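CHAD domain (Ricinus communis, PDB 6QV5) probably binds inorganic polyphosphate through an all-helical CHAD fold and carries a zinc ion in the crystal. Local coordinates at residues 191-196 and 284-289; 253-258 and 267-272. All coordinates share one frame; numbering follows the deposited sequence.

Interaction 1 of 2, residues 191-196 and 284-289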
loop_
_atom_site.group_PDB
_atom_site.type_symbol
_atom_site.label_atom_id
_atom_site.label_comp_id
_atom_site.label_asym_id
_atom_site.label_seq_id
_atom_site.Cartn_x
_atom_site.Cartn_y
_atom_site.Cartn_z
ATOM N N ALA A 191 4.682 1.263 20.602
ATOM C CA ALA A 191 5.048 1.703 21.952
ATOM C C ALA A 191 5.715 3.085 21.921
ATOM O O ALA A 191 5.408 3.926 22.767
ATOM C CB ALA A 191 5.971 0.684 22.604
ATOM N N ARG A 192 6.612 3.319 20.934
ATOM C CA ARG A 192 7.327 4.586 20.729
ATOM C C ARG A 192 6.391 5.693 20.216
ATOM O O ARG A 192 6.729 6.876 20.307
ATOM C CB ARG A 192 8.508 4.386 19.757
ATOM C CG ARG A 192 9.881 4.328 20.427
ATOM C CD ARG A 192 10.249 2.943 20.938
ATOM N NE ARG A 192 11.669 2.859 21.285
ATOM C CZ ARG A 192 12.227 1.856 21.958
ATOM N NH1 ARG A 192 11.488 0.837 22.380
ATOM N NH2 ARG A 192 13.526 1.870 22.223
ATOM N N MET A 193 5.218 5.292 19.684
ATOM C CA MET A 193 4.146 6.127 19.139
ATOM C C MET A 193 3.648 7.143 20.178
ATOM O O MET A 193 3.333 6.766 21.310
ATOM C CB MET A 193 3.000 5.210 18.686
ATOM C CG MET A 193 1.993 5.856 17.769
ATOM S SD MET A 193 0.886 4.619 17.039
ATOM C CE MET A 193 0.046 4.003 18.511
ATOM N N GLN A 194 3.602 8.430 19.787
ATOM C CA GLN A 194 3.161 9.538 20.639
ATOM C C GLN A 194 2.076 10.378 19.944
ATOM O O GLN A 194 2.025 10.420 18.712
ATOM C CB GLN A 194 4.370 10.403 21.065
ATOM C CG GLN A 194 4.127 11.342 22.256
ATOM C CD GLN A 194 3.887 10.619 23.562
ATOM O OE1 GLN A 194 2.750 10.303 23.928
ATOM N NE2 GLN A 194 4.953 10.351 24.298
ATOM N N ASP A 195 1.199 11.021 20.746
ATOM C CA ASP A 195 0.083 11.860 20.296
ATOM C C ASP A 195 0.517 13.061 19.455
ATOM O O ASP A 195 1.476 13.753 19.808
ATOM C CB ASP A 195 -0.794 12.300 21.488
ATOM C CG ASP A 195 -0.104 13.137 22.555
ATOM O OD1 ASP A 195 1.119 12.953 22.764
ATOM O OD2 ASP A 195 -0.792 13.961 23.198
ATOM N N ASP A 196 -0.198 13.283 18.327
ATOM C CA ASP A 196 0.003 14.353 17.338
ATOM C C ASP A 196 1.410 14.334 16.692
ATOM O O ASP A 196 1.935 15.385 16.311
ATOM C CB ASP A 196 -0.352 15.738 17.916
ATOM C CG ASP A 196 -1.843 15.986 18.013
ATOM O OD1 ASP A 196 -2.465 15.496 18.982
ATOM O OD2 ASP A 196 -2.388 16.672 17.121
ATOM N N ALA A 284 -6.001 10.050 15.150
ATOM C CA ALA A 284 -5.792 8.601 15.183
ATOM C C ALA A 284 -5.833 8.145 16.644
ATOM O O ALA A 284 -4.971 8.539 17.435
ATOM C CB ALA A 284 -4.458 8.244 14.539
ATOM N N ASP A 285 -6.902 7.410 17.019
ATOM C CA ASP A 285 -7.114 6.936 18.388
ATOM C C ASP A 285 -6.051 5.916 18.780
ATOM O O ASP A 285 -6.232 4.709 18.592
ATOM C CB ASP A 285 -8.547 6.397 18.590
ATOM C CG ASP A 285 -8.982 6.225 20.039
ATOM O OD1 ASP A 285 -8.271 6.725 20.943
ATOM O OD2 ASP A 285 -10.045 5.611 20.268
ATOM N N LEU A 286 -4.920 6.428 19.302
ATOM C CA LEU A 286 -3.766 5.633 19.718
ATOM C C LEU A 286 -4.102 4.681 20.859
ATOM O O LEU A 286 -3.592 3.567 20.862
ATOM C CB LEU A 286 -2.550 6.512 20.082
ATOM C CG LEU A 286 -2.121 7.633 19.112
ATOM C CD1 LEU A 286 -0.875 8.310 19.610
ATOM C CD2 LEU A 286 -1.873 7.116 17.695
ATOM N N ASP A 287 -4.980 5.102 21.797
ATOM C CA ASP A 287 -5.421 4.285 22.934
ATOM C C ASP A 287 -6.144 3.009 22.478
ATOM O O ASP A 287 -5.910 1.945 23.053
ATOM C CB ASP A 287 -6.293 5.106 23.902
ATOM C CG ASP A 287 -5.555 6.185 24.685
ATOM O OD1 ASP A 287 -4.303 6.219 24.626
ATOM O OD2 ASP A 287 -6.230 6.990 25.365
ATOM N N ALA A 288 -6.983 3.112 21.426
ATOM C CA ALA A 288 -7.703 1.976 20.843
ATOM C C ALA A 288 -6.734 1.074 20.065
ATOM O O ALA A 288 -6.915 -0.145 20.053
ATOM C CB ALA A 288 -8.810 2.470 19.927
ATOM N N ILE A 289 -5.701 1.681 19.431
ATOM C CA ILE A 289 -4.646 0.998 18.671
ATOM C C ILE A 289 -3.782 0.173 19.641
ATOM O O ILE A 289 -3.570 -1.017 19.403
ATOM C CB ILE A 289 -3.820 2.018 17.821
ATOM C CG1 ILE A 289 -4.626 2.500 16.591
ATOM C CG2 ILE A 289 -2.455 1.451 17.396
ATOM C CD1 ILE A 289 -4.199 3.860 16.027
#
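Leu286 lays its CD2 methyl against the end of the Met193 side chain and its CD1 methyl on the backbone beyond it, where the chain has just left helix 171-192 and runs as an extended linker toward helix 198-217. The arrangement is plain apolar packing in the all-helical CHAD fold: the first turn of the short helix 286-293, near the C terminus of the chain, settles on the linker between two longer helices. The two branches of the leucine divide the work. CD2 faces the thioether, 3.8 Å from Met193 SD, while CD1 reaches past it to the backbone, 3.6 Å from Asp195 N, and covers the peptide between Gln194 and Asp195. With CG anti to the backbone N (chi1 -164°), Met193 sends its chain out extended from the linker, and the turn at chi3 (64°) swings the terminal methyl in beside the helix. There CE sits between two residues of that turn, 3.7 Å from Leu286 CD2 and equally far from Ile289 CG2; the methionine chain meets the isoleucine at about a right angle. Met193 and Ile289 are buried, and Ile289 also packs on Thr237, Glu240 and Leu241, so the same residue also meets helix 224-260. No hydrogen bond joins the two segments, but Arg290, the next residue of the short helix, donates through NH2 to the carbonyl oxygen of Met193. At the helix start, Asp285 in the N-cap position gives its N-H to Glu240 OE2, and its carbonyl oxygen accepts a bond from Ile289 N at 3.2 Å.

Interaction 2 of 2, residues 253-258 and 267-272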
loop_
_atom_site.group_PDB
_atom_site.type_symbol
_atom_site.label_atom_id
_atom_site.label_comp_id
_atom_site.label_asym_id
_atom_site.label_seq_id
_atom_site.Cartn_x
_atom_site.Cartn_y
_atom_site.Cartn_z
ATOM N N LEU A 253 -2.946 17.882 -1.034
ATOM C CA LEU A 253 -3.419 17.882 -2.424
ATOM C C LEU A 253 -4.217 19.136 -2.776
ATOM O O LEU A 253 -4.035 19.676 -3.868
ATOM C CB LEU A 253 -4.250 16.624 -2.749
ATOM C CG LEU A 253 -3.530 15.269 -2.802
ATOM C CD1 LEU A 253 -4.527 14.145 -2.983
ATOM C CD2 LEU A 253 -2.498 15.216 -3.923
ATOM N N LEU A 254 -5.096 19.595 -1.861
ATOM C CA LEU A 254 -5.917 20.789 -2.074
ATOM C C LEU A 254 -5.095 22.076 -2.047
ATOM O O LEU A 254 -5.338 22.952 -2.877
ATOM C CB LEU A 254 -7.105 20.856 -1.100
ATOM C CG LEU A 254 -8.243 19.850 -1.329
ATOM C CD1 LEU A 254 -9.090 19.698 -0.084
ATOM C CD2 LEU A 254 -9.112 20.232 -2.524
ATOM N N GLN A 255 -4.097 22.174 -1.137
ATOM C CA GLN A 255 -3.189 23.327 -1.034
ATOM C C GLN A 255 -2.372 23.481 -2.334
ATOM O O GLN A 255 -2.153 24.608 -2.786
ATOM C CB GLN A 255 -2.285 23.214 0.215
ATOM C CG GLN A 255 -1.275 24.355 0.431
ATOM C CD GLN A 255 -1.896 25.731 0.513
ATOM O OE1 GLN A 255 -2.535 26.099 1.505
ATOM N NE2 GLN A 255 -1.709 26.527 -0.530
ATOM N N GLU A 256 -1.975 22.343 -2.950
ATOM C CA GLU A 256 -1.255 22.291 -4.228
ATOM C C GLU A 256 -2.187 22.740 -5.360
ATOM O O GLU A 256 -1.748 23.441 -6.274
ATOM C CB GLU A 256 -0.740 20.870 -4.505
ATOM C CG GLU A 256 0.538 20.515 -3.763
ATOM C CD GLU A 256 0.965 19.061 -3.844
ATOM O OE1 GLU A 256 0.890 18.469 -4.947
ATOM O OE2 GLU A 256 1.391 18.515 -2.801
ATOM N N LEU A 257 -3.479 22.343 -5.281
ATOM C CA LEU A 257 -4.530 22.696 -6.239
ATOM C C LEU A 257 -4.865 24.193 -6.149
ATOM O O LEU A 257 -5.186 24.799 -7.169
ATOM C CB LEU A 257 -5.785 21.824 -6.000
ATOM C CG LEU A 257 -6.989 22.001 -6.944
ATOM C CD1 LEU A 257 -6.717 21.406 -8.317
ATOM C CD2 LEU A 257 -8.232 21.370 -6.356
ATOM N N ALA A 258 -4.768 24.785 -4.937
ATOM C CA ALA A 258 -5.027 26.209 -4.689
ATOM C C ALA A 258 -3.992 27.101 -5.384
ATOM O O ALA A 258 -4.352 28.159 -5.903
ATOM C CB ALA A 258 -5.033 26.488 -3.195
ATOM N N ALA A 267 -13.259 27.848 -2.389
ATOM C CA ALA A 267 -13.850 26.523 -2.195
ATOM C C ALA A 267 -12.819 25.558 -1.602
ATOM O O ALA A 267 -13.182 24.713 -0.782
ATOM C CB ALA A 267 -14.367 25.984 -3.519
ATOM N N VAL A 268 -11.534 25.703 -2.010
ATOM C CA VAL A 268 -10.399 24.898 -1.540
ATOM C C VAL A 268 -10.172 25.152 -0.043
ATOM O O VAL A 268 -10.130 24.197 0.733
ATOM C CB VAL A 268 -9.108 25.159 -2.374
ATOM C CG1 VAL A 268 -7.876 24.560 -1.701
ATOM C CG2 VAL A 268 -9.245 24.634 -3.798
ATOM N N GLN A 269 -10.035 26.440 0.350
ATOM C CA GLN A 269 -9.812 26.866 1.734
ATOM C C GLN A 269 -10.931 26.415 2.677
ATOM O O GLN A 269 -10.649 26.091 3.831
ATOM C CB GLN A 269 -9.573 28.385 1.823
ATOM C CG GLN A 269 -8.206 28.841 1.304
ATOM C CD GLN A 269 -7.072 28.525 2.249
ATOM O OE1 GLN A 269 -6.488 27.438 2.218
ATOM N NE2 GLN A 269 -6.730 29.476 3.106
ATOM N N PHE A 270 -12.187 26.350 2.171
ATOM C CA PHE A 270 -13.352 25.879 2.922
ATOM C C PHE A 270 -13.202 24.389 3.228
ATOM O O PHE A 270 -13.442 23.973 4.363
ATOM C CB PHE A 270 -14.664 26.155 2.157
ATOM C CG PHE A 270 -15.917 25.807 2.931
ATOM C CD1 PHE A 270 -16.506 26.733 3.783
ATOM C CD2 PHE A 270 -16.501 24.550 2.813
ATOM C CE1 PHE A 270 -17.656 26.405 4.510
ATOM C CE2 PHE A 270 -17.645 24.221 3.545
ATOM C CZ PHE A 270 -18.217 25.152 4.385
ATOM N N ALA A 271 -12.798 23.596 2.212
ATOM C CA ALA A 271 -12.571 22.157 2.323
ATOM C C ALA A 271 -11.370 21.880 3.228
ATOM O O ALA A 271 -11.444 20.986 4.068
ATOM C CB ALA A 271 -12.344 21.555 0.944
ATOM N N ARG A 272 -10.287 22.674 3.080
ATOM C CA ARG A 272 -9.058 22.566 3.872
ATOM C C ARG A 272 -9.304 22.879 5.344
ATOM O O ARG A 272 -8.741 22.208 6.207
ATOM C CB ARG A 272 -7.944 23.457 3.302
ATOM C CG ARG A 272 -7.264 22.863 2.072
ATOM C CD ARG A 272 -6.001 23.607 1.679
ATOM N NE ARG A 272 -4.899 23.350 2.611
ATOM C CZ ARG A 272 -4.385 24.255 3.438
ATOM N NH1 ARG A 272 -4.856 25.497 3.451
ATOM N NH2 ARG A 272 -3.393 23.928 4.254
#
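Gln269 OE1 accepts a hydrogen bond from Arg272 NH1 at 2.8 Å, one turn apart on helix 265-281; the oxygen lies nearly in the guanidinium plane, but the bond is bent, with an N-H...O angle of 137°. The same guanidinium reaches across to helix 224-260, where Arg272 NE donates to the carbonyl oxygen of Gly251. Gln255 OE1 sits above one face of the group, 3.1 Å from Arg272 NH1, but too far from the N-H direction to be a hydrogen bond. Beneath these polar groups the segments 253-258 and 267-272 run antiparallel in a helical hairpin, their local axes approaching to 9.5 Å at 164°. Val268 CG1, set anti to its own nitrogen, comes within 3.2 Å of Leu254 O and touches Ala258 CB at 3.7 Å. Deeper in, Leu254 CD1 rests on Ala271 CB at 3.9 Å. Leu257 and Leu253 pack on Trp101 of helix 82-108, and Val268 and Ala271 on Leu125 of helix 122-145, which joins the hairpin to the bundle. The arginine thus serves both chemistries: its CG packs on Leu254 while its charged end, shared between a glutamine and a backbone carbonyl, stays at the more exposed border.

How the interactions relate
From the N terminus, the chain passes through helices 26-42 to 147-163 before reaching the end of helix 171-192, where the first half of interaction 1 lies. It then runs through helix 198-217 and along helix 224-260, whose C-terminal part meets the following helix 265-281 in interaction 2, closing a short loop of eight residues. Helix 286-293 comes next and returns to the linker at 191-196, so interaction 1 closes a far longer loop of 87 residues with interaction 2 nested inside it. The centres of the two contacts lie about 28 Å apart and they do not touch. Helix 224-260 links them, forming one arm of the hairpin and also packing against Ile289.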